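Local coordinates for protein sensory transduction histidine kinase, putative (Borrelia burgdorferi, PDB 5BWJ) that probably senses small molecules through its periplasmic Venus flytrap domain, the part described here, and relays the signal as a hybrid histidine kinase, at residues L67-N72 against D77-K82; E123-L128 against V181-K186; Q141-A146 against D153-D158. One frame throughout, in Å; residues are numbered along the deposited sequence.

Interaction 1. Residues L67-N72 against D77-K82; sequences LGLTYN and DFFYFK
The ring of Phe81 is the main bump of this contact, and it pushes up into a hollow formed where residues 69-71 pass over strand 79-94. Tyr71 covers one face of this ring, with its CA as well as with its own ring. The CA rides 3.8 Å above the plane, offset toward the rim. Further along the same face Tyr71 CD1 comes 4.0 Å from Phe81 CD1; CG of Tyr71 is anti to the backbone N (chi1 -178°), which drops the tyrosine ring beside its neighbour, and the two ring planes are turned 55° against each other. The far end of the Phe81 ring, at CZ and CE2, meets the carbonyl of Thr70, whose O approaches obliquely to within 3.4 Å of CZ. Across the ring plane from Tyr71, CB of Leu69 lies 4.0 Å from Phe81 CE2.

A second, smaller fit lies two residues back along the strand. Methyl CD1 of Leu69 stands over the centre of the Phe79 ring, 3.9 Å from the centroid and almost on the ring normal, a CH-pi contact. Leu69 therefore serves both aromatics, its CB meeting one and its methyl the other. Leu55, from a loop, packs on both Leu69 and Phe79, and Tyr66 makes an edge-to-face pair with Phe79.

No hydrogen bond joins 67-72 to 77-82, and the hydroxyl of Thr70 and the amide oxygen of Asn72 are engaged elsewhere, by Ile121 N and by Lys74 N and Leu75 N. Van der Waals and CH-pi contacts, with one backbone carbonyl set against ring carbons, fix the fit less by direction than by close packing.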
loop_
_atom_site.group_PDB
_atom_site.type_symbol
_atom_site.label_atom_id
_atom_site.label_comp_id
_atom_site.label_asym_id
_atom_site.label_seq_id
_atom_site.Cartn_x
_atom_site.Cartn_y
_atom_site.Cartn_z
ATOM N N LEU B 67 -12.722 0.487 11.766
ATOM C CA LEU B 67 -11.562 0.436 10.883
ATOM C C LEU B 67 -11.714 1.481 9.782
ATOM O O LEU B 67 -12.830 1.793 9.366
ATOM C CB LEU B 67 -11.404 -0.958 10.268
ATOM C CG LEU B 67 -11.359 -2.148 11.231
ATOM C CD1 LEU B 67 -11.077 -3.438 10.473
ATOM C CD2 LEU B 67 -10.321 -1.940 12.315
ATOM N N GLY B 68 -10.591 2.017 9.316
ATOM C CA GLY B 68 -10.598 3.008 8.254
ATOM C C GLY B 68 -10.566 4.437 8.760
ATOM O O GLY B 68 -10.784 5.375 7.994
ATOM N N LEU B 69 -10.303 4.603 10.053
ATOM C CA LEU B 69 -10.184 5.930 10.647
ATOM C C LEU B 69 -8.722 6.268 10.893
ATOM O O LEU B 69 -7.919 5.394 11.222
ATOM C CB LEU B 69 -10.960 6.017 11.963
ATOM C CG LEU B 69 -12.461 5.732 11.910
ATOM C CD1 LEU B 69 -13.069 5.911 13.292
ATOM C CD2 LEU B 69 -13.163 6.627 10.894
ATOM N N THR B 70 -8.385 7.541 10.724
ATOM C CA THR B 70 -7.055 8.040 11.046
ATOM C C THR B 70 -7.177 9.038 12.188
ATOM O O THR B 70 -8.259 9.576 12.429
ATOM C CB THR B 70 -6.383 8.706 9.832
ATOM O OG1 THR B 70 -7.263 9.688 9.272
ATOM C CG2 THR B 70 -6.050 7.668 8.773
ATOM N N TYR B 71 -6.080 9.277 12.897
ATOM C CA TYR B 71 -6.104 10.220 14.008
ATOM C C TYR B 71 -6.528 11.600 13.523
ATOM O O TYR B 71 -6.021 12.106 12.521
ATOM C CB TYR B 71 -4.742 10.312 14.695
ATOM C CG TYR B 71 -4.757 11.248 15.885
ATOM C CD1 TYR B 71 -5.108 10.791 17.147
ATOM C CD2 TYR B 71 -4.442 12.594 15.740
ATOM C CE1 TYR B 71 -5.133 11.643 18.236
ATOM C CE2 TYR B 71 -4.465 13.455 16.823
ATOM C CZ TYR B 71 -4.811 12.973 18.068
ATOM O OH TYR B 71 -4.836 13.822 19.151
ATOM N N ASN B 72 -7.465 12.201 14.245
ATOM C CA ASN B 72 -7.989 13.510 13.894
ATOM C C ASN B 72 -8.400 14.255 15.153
ATOM O O ASN B 72 -8.934 13.656 16.086
ATOM C CB ASN B 72 -9.174 13.372 12.935
ATOM C CG ASN B 72 -9.896 14.684 12.707
ATOM O OD1 ASN B 72 -10.981 14.909 13.243
ATOM N ND2 ASN B 72 -9.294 15.562 11.912
ATOM N N ASP B 77 -11.740 13.153 20.223
ATOM C CA ASP B 77 -12.639 13.455 21.333
ATOM C C ASP B 77 -13.805 12.464 21.407
ATOM O O ASP B 77 -14.749 12.670 22.169
ATOM C CB ASP B 77 -13.180 14.883 21.206
ATOM C CG ASP B 77 -12.079 15.931 21.218
ATOM O OD1 ASP B 77 -11.046 15.713 21.887
ATOM O OD2 ASP B 77 -12.250 16.979 20.559
ATOM N N PHE B 78 -13.735 11.394 20.616
ATOM C CA PHE B 78 -14.799 10.390 20.574
ATOM C C PHE B 78 -14.253 8.963 20.495
ATOM O O PHE B 78 -14.906 8.020 20.945
ATOM C CB PHE B 78 -15.725 10.649 19.382
ATOM N N PHE B 79 -13.060 8.814 19.921
ATOM C CA PHE B 79 -12.447 7.500 19.728
ATOM C C PHE B 79 -11.122 7.351 20.467
ATOM O O PHE B 79 -10.411 8.330 20.702
ATOM C CB PHE B 79 -12.214 7.237 18.240
ATOM C CG PHE B 79 -13.475 7.083 17.447
ATOM C CD1 PHE B 79 -14.132 5.866 17.403
ATOM C CD2 PHE B 79 -13.999 8.151 16.738
ATOM C CE1 PHE B 79 -15.290 5.716 16.671
ATOM C CE2 PHE B 79 -15.158 8.008 16.006
ATOM C CZ PHE B 79 -15.806 6.789 15.971
ATOM N N TYR B 80 -10.805 6.111 20.825
ATOM C CA TYR B 80 -9.480 5.748 21.309
ATOM C C TYR B 80 -8.794 4.925 20.228
ATOM O O TYR B 80 -9.244 3.828 19.894
ATOM C CB TYR B 80 -9.565 4.962 22.618
ATOM N N PHE B 81 -7.719 5.469 19.666
ATOM C CA PHE B 81 -6.994 4.801 18.591
ATOM C C PHE B 81 -5.998 3.792 19.153
ATOM O O PHE B 81 -5.156 4.130 19.982
ATOM C CB PHE B 81 -6.285 5.830 17.712
ATOM C CG PHE B 81 -7.226 6.702 16.930
ATOM C CD1 PHE B 81 -7.757 7.852 17.491
ATOM C CD2 PHE B 81 -7.589 6.366 15.636
ATOM C CE1 PHE B 81 -8.626 8.652 16.774
ATOM C CE2 PHE B 81 -8.457 7.162 14.916
ATOM C CZ PHE B 81 -8.977 8.305 15.484
ATOM N N LYS B 82 -6.104 2.554 18.680
ATOM C CA LYS B 82 -5.372 1.430 19.253
ATOM C C LYS B 82 -4.260 0.951 18.312
ATOM O O LYS B 82 -3.475 1.758 17.810
ATOM C CB LYS B 82 -6.344 0.287 19.570
ATOM C CG LYS B 82 -7.532 0.689 20.442
ATOM C CD LYS B 82 -7.224 0.563 21.926
ATOM C CE LYS B 82 -7.249 -0.889 22.380
ATOM N NZ LYS B 82 -7.134 -1.020 23.859
#

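Interaction 2. Residues E123-L128 against V181-K186; sequences EDILRL and VFYSIK
Ile125 reaches from helix 121-128 to the chain entering strand 184-192; both its methyls touch Tyr183, and CD1 also reaches Ile185. It has more surface buried here than any other residue. Methyl CG2 presses on the Tyr183 ring, 3.7 Å from CE2, approaching the ring obliquely. The other branch runs out nearly extended (chi2 167°), so that CD1 lies 4.1 Å from Tyr183 CD2 and also 4.1 Å from CD1 of Ile185.

Tyr183 comes second. It slides past Ile125 in the opposite direction, so that CG2 spans its CD2, CE2 and CZ, whereas CD1 touches CD2. Ile185, two residues further on and buried, gives just its CD1, which meets that of Ile125 tip to tip. The Tyr156 hydroxyl, bonded to Ser90 OG and Val181 O, borders the patch.

The charges of the helix lie apart from it. One turn separates Glu123 from Arg127, whose NE and NH2 both grip Glu123 OE2 side-on in a salt bridge, the NH2 bond measuring 2.7 Å and using the anti lone pair of the carboxylate oxygen. The other oxygen, OE1, accepts from Asn119 N.

Beyond the contact, the backbone of Ser184 bonds to the second subunit, and Phe182 packs on Leu210 of that subunit. Strands 79-94 and 184-192 are long and pair antiparallel; 184-192 also pairs with 65-69, and 79-94 with 154-156. This is consistent with crossing strands that link the two lobes of a Venus flytrap domain, helix 121-128 packing beside the start of the crossing.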
loop_
_atom_site.group_PDB
_atom_site.type_symbol
_atom_site.label_atom_id
_atom_site.label_comp_id
_atom_site.label_asym_id
_atom_site.label_seq_id
_atom_site.Cartn_x
_atom_site.Cartn_y
_atom_site.Cartn_z
ATOM N N GLU B 123 -7.105 16.190 6.808
ATOM C CA GLU B 123 -7.714 17.499 7.005
ATOM C C GLU B 123 -6.841 18.344 7.923
ATOM O O GLU B 123 -6.586 19.514 7.643
ATOM C CB GLU B 123 -9.123 17.377 7.591
ATOM C CG GLU B 123 -9.822 18.725 7.765
ATOM C CD GLU B 123 -11.153 18.618 8.485
ATOM O OE1 GLU B 123 -11.536 17.497 8.877
ATOM O OE2 GLU B 123 -11.815 19.662 8.662
ATOM N N ASP B 124 -6.383 17.745 9.018
ATOM C CA ASP B 124 -5.546 18.450 9.984
ATOM C C ASP B 124 -4.270 18.979 9.339
ATOM O O ASP B 124 -3.846 20.099 9.623
ATOM C CB ASP B 124 -5.192 17.534 11.159
ATOM C CG ASP B 124 -6.371 17.278 12.077
ATOM O OD1 ASP B 124 -7.344 18.059 12.034
ATOM O OD2 ASP B 124 -6.321 16.297 12.847
ATOM N N ILE B 125 -3.666 18.176 8.468
ATOM C CA ILE B 125 -2.425 18.565 7.802
ATOM C C ILE B 125 -2.624 19.852 7.005
ATOM O O ILE B 125 -1.802 20.764 7.074
ATOM C CB ILE B 125 -1.910 17.444 6.870
ATOM C CG1 ILE B 125 -1.498 16.224 7.697
ATOM C CG2 ILE B 125 -0.710 17.915 6.046
ATOM C CD1 ILE B 125 -1.276 14.968 6.880
ATOM N N LEU B 126 -3.722 19.927 6.260
ATOM C CA LEU B 126 -3.997 21.099 5.433
ATOM C C LEU B 126 -4.291 22.336 6.283
ATOM O O LEU B 126 -4.011 23.460 5.866
ATOM C CB LEU B 126 -5.173 20.824 4.491
ATOM C CG LEU B 126 -5.000 19.667 3.504
ATOM C CD1 LEU B 126 -6.237 19.529 2.626
ATOM C CD2 LEU B 126 -3.756 19.846 2.645
ATOM N N ARG B 127 -4.849 22.131 7.472
ATOM C CA ARG B 127 -5.152 23.245 8.366
ATOM C C ARG B 127 -3.894 23.734 9.078
ATOM O O ARG B 127 -3.771 24.917 9.392
ATOM C CB ARG B 127 -6.218 22.844 9.387
ATOM C CG ARG B 127 -7.569 22.532 8.762
ATOM C CD ARG B 127 -8.684 22.495 9.793
ATOM N NE ARG B 127 -9.936 22.017 9.212
ATOM C CZ ARG B 127 -10.710 22.732 8.401
ATOM N NH1 ARG B 127 -10.365 23.968 8.062
ATOM N NH2 ARG B 127 -11.830 22.209 7.922
ATOM N N LEU B 128 -2.962 22.820 9.326
ATOM C CA LEU B 128 -1.681 23.179 9.926
ATOM C C LEU B 128 -0.801 23.905 8.915
ATOM O O LEU B 128 -0.035 24.798 9.273
ATOM C CB LEU B 128 -0.968 21.935 10.457
ATOM C CG LEU B 128 -1.189 21.610 11.937
ATOM C CD1 LEU B 128 -2.665 21.659 12.318
ATOM C CD2 LEU B 128 -0.601 20.246 12.264
ATOM N N VAL B 181 4.942 17.165 0.260
ATOM C CA VAL B 181 3.670 17.022 0.964
ATOM C C VAL B 181 3.472 15.586 1.444
ATOM O O VAL B 181 2.361 15.190 1.808
ATOM C CB VAL B 181 2.477 17.418 0.065
ATOM C CG1 VAL B 181 2.549 18.891 -0.304
ATOM C CG2 VAL B 181 2.435 16.549 -1.191
ATOM N N PHE B 182 4.555 14.813 1.446
ATOM C CA PHE B 182 4.482 13.386 1.738
ATOM C C PHE B 182 4.707 13.088 3.215
ATOM O O PHE B 182 5.818 13.238 3.728
ATOM C CB PHE B 182 5.504 12.626 0.894
ATOM C CG PHE B 182 5.454 12.966 -0.566
ATOM C CD1 PHE B 182 4.373 12.586 -1.342
ATOM C CD2 PHE B 182 6.490 13.664 -1.164
ATOM C CE1 PHE B 182 4.323 12.899 -2.686
ATOM C CE2 PHE B 182 6.447 13.978 -2.508
ATOM C CZ PHE B 182 5.361 13.595 -3.270
ATOM N N TYR B 183 3.639 12.666 3.886
ATOM C CA TYR B 183 3.705 12.235 5.277
ATOM C C TYR B 183 3.454 10.736 5.366
ATOM O O TYR B 183 2.655 10.190 4.603
ATOM C CB TYR B 183 2.671 12.976 6.131
ATOM C CG TYR B 183 2.909 14.461 6.274
ATOM C CD1 TYR B 183 3.552 14.976 7.392
ATOM C CD2 TYR B 183 2.478 15.352 5.299
ATOM C CE1 TYR B 183 3.765 16.333 7.533
ATOM C CE2 TYR B 183 2.687 16.711 5.431
ATOM C CZ TYR B 183 3.331 17.196 6.549
ATOM O OH TYR B 183 3.542 18.550 6.685
ATOM N N SER B 184 4.134 10.073 6.295
ATOM C CA SER B 184 3.830 8.682 6.602
ATOM C C SER B 184 2.632 8.638 7.543
ATOM O O SER B 184 2.701 9.133 8.669
ATOM C CB SER B 184 5.032 7.978 7.229
ATOM O OG SER B 184 4.757 6.603 7.428
ATOM N N ILE B 185 1.539 8.049 7.070
ATOM C CA ILE B 185 0.288 8.011 7.818
ATOM C C ILE B 185 0.035 6.621 8.383
ATOM O O ILE B 185 0.139 5.625 7.672
ATOM C CB ILE B 185 -0.911 8.417 6.931
ATOM C CG1 ILE B 185 -0.667 9.788 6.294
ATOM C CG2 ILE B 185 -2.208 8.412 7.737
ATOM C CD1 ILE B 185 -0.505 10.923 7.286
ATOM N N LYS B 186 -0.306 6.568 9.666
ATOM C CA LYS B 186 -0.629 5.309 10.325
ATOM C C LYS B 186 -2.136 5.074 10.313
ATOM O O LYS B 186 -2.915 5.949 10.703
ATOM C CB LYS B 186 -0.103 5.305 11.761
ATOM C CG LYS B 186 1.340 5.769 11.888
ATOM C CD LYS B 186 1.826 5.699 13.327
ATOM C CE LYS B 186 3.096 6.515 13.525
ATOM N NZ LYS B 186 4.166 6.137 12.564
#

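Interaction 3. Residues Q141-A146 against D153-D158; sequences QELVLA and DYIYGD
Ile155 of strand 154-156 meets Leu143 and Val144 of helix 140-148, and the isoleucine can be followed outward atom by atom. Its CB already touches the helix, lying 3.9 Å from both CG and CD1 of Leu143. From there the chain forks. The short branch, CG2, turns into Leu143 and comes within 3.5 Å of its CD1, tighter than ordinary van der Waals contact; the carbonyl O of Leu143 lies 3.7 Å from the same CG2. The long branch starts from CG1, which stands between the backbone N and the carbonyl carbon (chi1 59°), a torsion that sends it toward Val144 while CG2 keeps to Leu143. It then extends fully, and at its tip CD1 reaches CG2 of Val144 at 4.1 Å. One side chain thus covers two successive helix residues with two different methyls.

Leu143 answers with its whole isobutyl end. Its CG is anti to the backbone N (chi1 176°), and the second methyl, CD2, points past Ile155 to lie 4.2 Å from the carbonyl O of Tyr156. The side-chain match is apolar and buried, with two backbone carbonyls at its margin and no hydrogen bond between the segments.

Helix and strand run close to antiparallel, at 158°, with their axes 8.6 Å apart. Strand 134-137, helix 140-148 and strand 154-156 make a beta-alpha-beta crossover, strand 114-117 lying between the two parallel strands. Leu162 and Ala166 of helix 161-169 pack against the helix side of the contact, Phe93 of strand 79-94 touches Ile155, and helix 121-128 covers the other face of the strand through Tyr156.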
loop_
_atom_site.group_PDB
_atom_site.type_symbol
_atom_site.label_atom_id
_atom_site.label_comp_id
_atom_site.label_asym_id
_atom_site.label_seq_id
_atom_site.Cartn_x
_atom_site.Cartn_y
_atom_site.Cartn_z
ATOM N N GLN B 141 -15.094 8.325 -2.345
ATOM C CA GLN B 141 -15.856 8.345 -3.587
ATOM C C GLN B 141 -16.307 9.760 -3.936
ATOM O O GLN B 141 -16.151 10.209 -5.073
ATOM C CB GLN B 141 -17.064 7.417 -3.479
ATOM C CG GLN B 141 -17.919 7.350 -4.724
ATOM C CD GLN B 141 -18.895 6.196 -4.675
ATOM O OE1 GLN B 141 -18.491 5.034 -4.610
ATOM N NE2 GLN B 141 -20.186 6.508 -4.686
ATOM N N GLU B 142 -16.864 10.459 -2.954
ATOM C CA GLU B 142 -17.290 11.838 -3.155
ATOM C C GLU B 142 -16.095 12.722 -3.487
ATOM O O GLU B 142 -16.182 13.607 -4.339
ATOM C CB GLU B 142 -18.003 12.365 -1.909
ATOM C CG GLU B 142 -18.371 13.842 -1.977
ATOM C CD GLU B 142 -19.025 14.333 -0.701
ATOM O OE1 GLU B 142 -19.589 13.499 0.038
ATOM O OE2 GLU B 142 -18.967 15.552 -0.433
ATOM N N LEU B 143 -14.980 12.474 -2.807
ATOM C CA LEU B 143 -13.784 13.290 -2.969
ATOM C C LEU B 143 -13.237 13.206 -4.387
ATOM O O LEU B 143 -12.956 14.227 -5.015
ATOM C CB LEU B 143 -12.704 12.862 -1.971
ATOM C CG LEU B 143 -11.356 13.575 -2.108
ATOM C CD1 LEU B 143 -11.520 15.081 -1.950
ATOM C CD2 LEU B 143 -10.361 13.037 -1.092
ATOM N N VAL B 144 -13.081 11.986 -4.886
ATOM C CA VAL B 144 -12.515 11.783 -6.211
ATOM C C VAL B 144 -13.481 12.281 -7.285
ATOM O O VAL B 144 -13.055 12.754 -8.340
ATOM C CB VAL B 144 -12.174 10.303 -6.451
ATOM C CG1 VAL B 144 -11.600 10.105 -7.837
ATOM C CG2 VAL B 144 -11.172 9.820 -5.414
ATOM N N LEU B 145 -14.778 12.184 -7.013
ATOM C CA LEU B 145 -15.784 12.684 -7.943
ATOM C C LEU B 145 -15.684 14.198 -8.089
ATOM O O LEU B 145 -15.891 14.738 -9.176
ATOM C CB LEU B 145 -17.188 12.290 -7.481
ATOM C CG LEU B 145 -17.594 10.846 -7.787
ATOM C CD1 LEU B 145 -18.820 10.452 -6.979
ATOM C CD2 LEU B 145 -17.857 10.668 -9.275
ATOM N N ALA B 146 -15.362 14.878 -6.992
ATOM C CA ALA B 146 -15.228 16.330 -7.008
ATOM C C ALA B 146 -14.082 16.752 -7.919
ATOM O O ALA B 146 -14.174 17.760 -8.621
ATOM C CB ALA B 146 -15.008 16.860 -5.599
ATOM N N ASP B 153 -9.351 21.412 -7.628
ATOM C CA ASP B 153 -8.171 21.278 -8.476
ATOM C C ASP B 153 -7.281 20.137 -7.995
ATOM O O ASP B 153 -6.654 19.446 -8.800
ATOM C CB ASP B 153 -7.378 22.587 -8.495
ATOM C CG ASP B 153 -8.164 23.737 -9.094
ATOM O OD1 ASP B 153 -8.842 23.527 -10.120
ATOM O OD2 ASP B 153 -8.108 24.852 -8.534
ATOM N N TYR B 154 -7.232 19.952 -6.679
ATOM C CA TYR B 154 -6.401 18.919 -6.068
ATOM C C TYR B 154 -7.167 18.175 -4.980
ATOM O O TYR B 154 -8.050 18.744 -4.338
ATOM C CB TYR B 154 -5.131 19.534 -5.475
ATOM C CG TYR B 154 -4.318 20.341 -6.460
ATOM C CD1 TYR B 154 -4.602 21.682 -6.693
ATOM C CD2 TYR B 154 -3.264 19.766 -7.154
ATOM C CE1 TYR B 154 -3.860 22.423 -7.593
ATOM C CE2 TYR B 154 -2.517 20.499 -8.056
ATOM C CZ TYR B 154 -2.819 21.826 -8.271
ATOM O OH TYR B 154 -2.076 22.557 -9.169
ATOM N N ILE B 155 -6.828 16.904 -4.781
ATOM C CA ILE B 155 -7.342 16.144 -3.648
ATOM C C ILE B 155 -6.168 15.603 -2.840
ATOM O O ILE B 155 -5.113 15.294 -3.392
ATOM C CB ILE B 155 -8.267 14.989 -4.090
ATOM C CG1 ILE B 155 -7.525 14.028 -5.023
ATOM C CG2 ILE B 155 -9.519 15.555 -4.754
ATOM C CD1 ILE B 155 -8.338 12.818 -5.452
ATOM N N TYR B 156 -6.365 15.501 -1.530
ATOM C CA TYR B 156 -5.308 15.119 -0.606
ATOM C C TYR B 156 -5.764 13.956 0.268
ATOM O O TYR B 156 -6.786 14.048 0.944
ATOM C CB TYR B 156 -4.918 16.321 0.255
ATOM C CG TYR B 156 -3.653 16.142 1.057
ATOM C CD1 TYR B 156 -2.429 15.961 0.428
ATOM C CD2 TYR B 156 -3.678 16.176 2.445
ATOM C CE1 TYR B 156 -1.266 15.806 1.159
ATOM C CE2 TYR B 156 -2.520 16.022 3.185
ATOM C CZ TYR B 156 -1.318 15.837 2.536
ATOM O OH TYR B 156 -0.163 15.684 3.265
ATOM N N GLY B 157 -5.014 12.859 0.247
ATOM C CA GLY B 157 -5.380 11.695 1.031
ATOM C C GLY B 157 -4.564 10.448 0.746
ATOM O O GLY B 157 -3.404 10.522 0.333
ATOM N N ASP B 158 -5.192 9.298 0.969
ATOM C CA ASP B 158 -4.526 8.003 0.883
ATOM C C ASP B 158 -3.986 7.721 -0.517
ATOM O O ASP B 158 -4.711 7.836 -1.505
ATOM C CB ASP B 158 -5.496 6.896 1.299
ATOM C CG ASP B 158 -4.832 5.538 1.372
ATOM O OD1 ASP B 158 -4.826 4.825 0.349
ATOM O OD2 ASP B 158 -4.313 5.187 2.453
#

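How the interactions relate
All three contacts rest mainly on apolar side chains, yet they differ in shape and depth. Interactions 1 and 3 are buried, the first built on aromatic rings and the third on branched aliphatic chains between a helix and a strand; interaction 2 is partly exposed and lies nearest the second subunit. Strands 65-69, 79-94, 154-156 and 184-192 belong to one branched sheet that all three reach. Interaction 2 touches both others: Thr70 packs on Ile185, and Leu126 packs on the ring of Tyr156. Interactions 1 and 3 do not touch, their nearest atoms being about 7 Å apart.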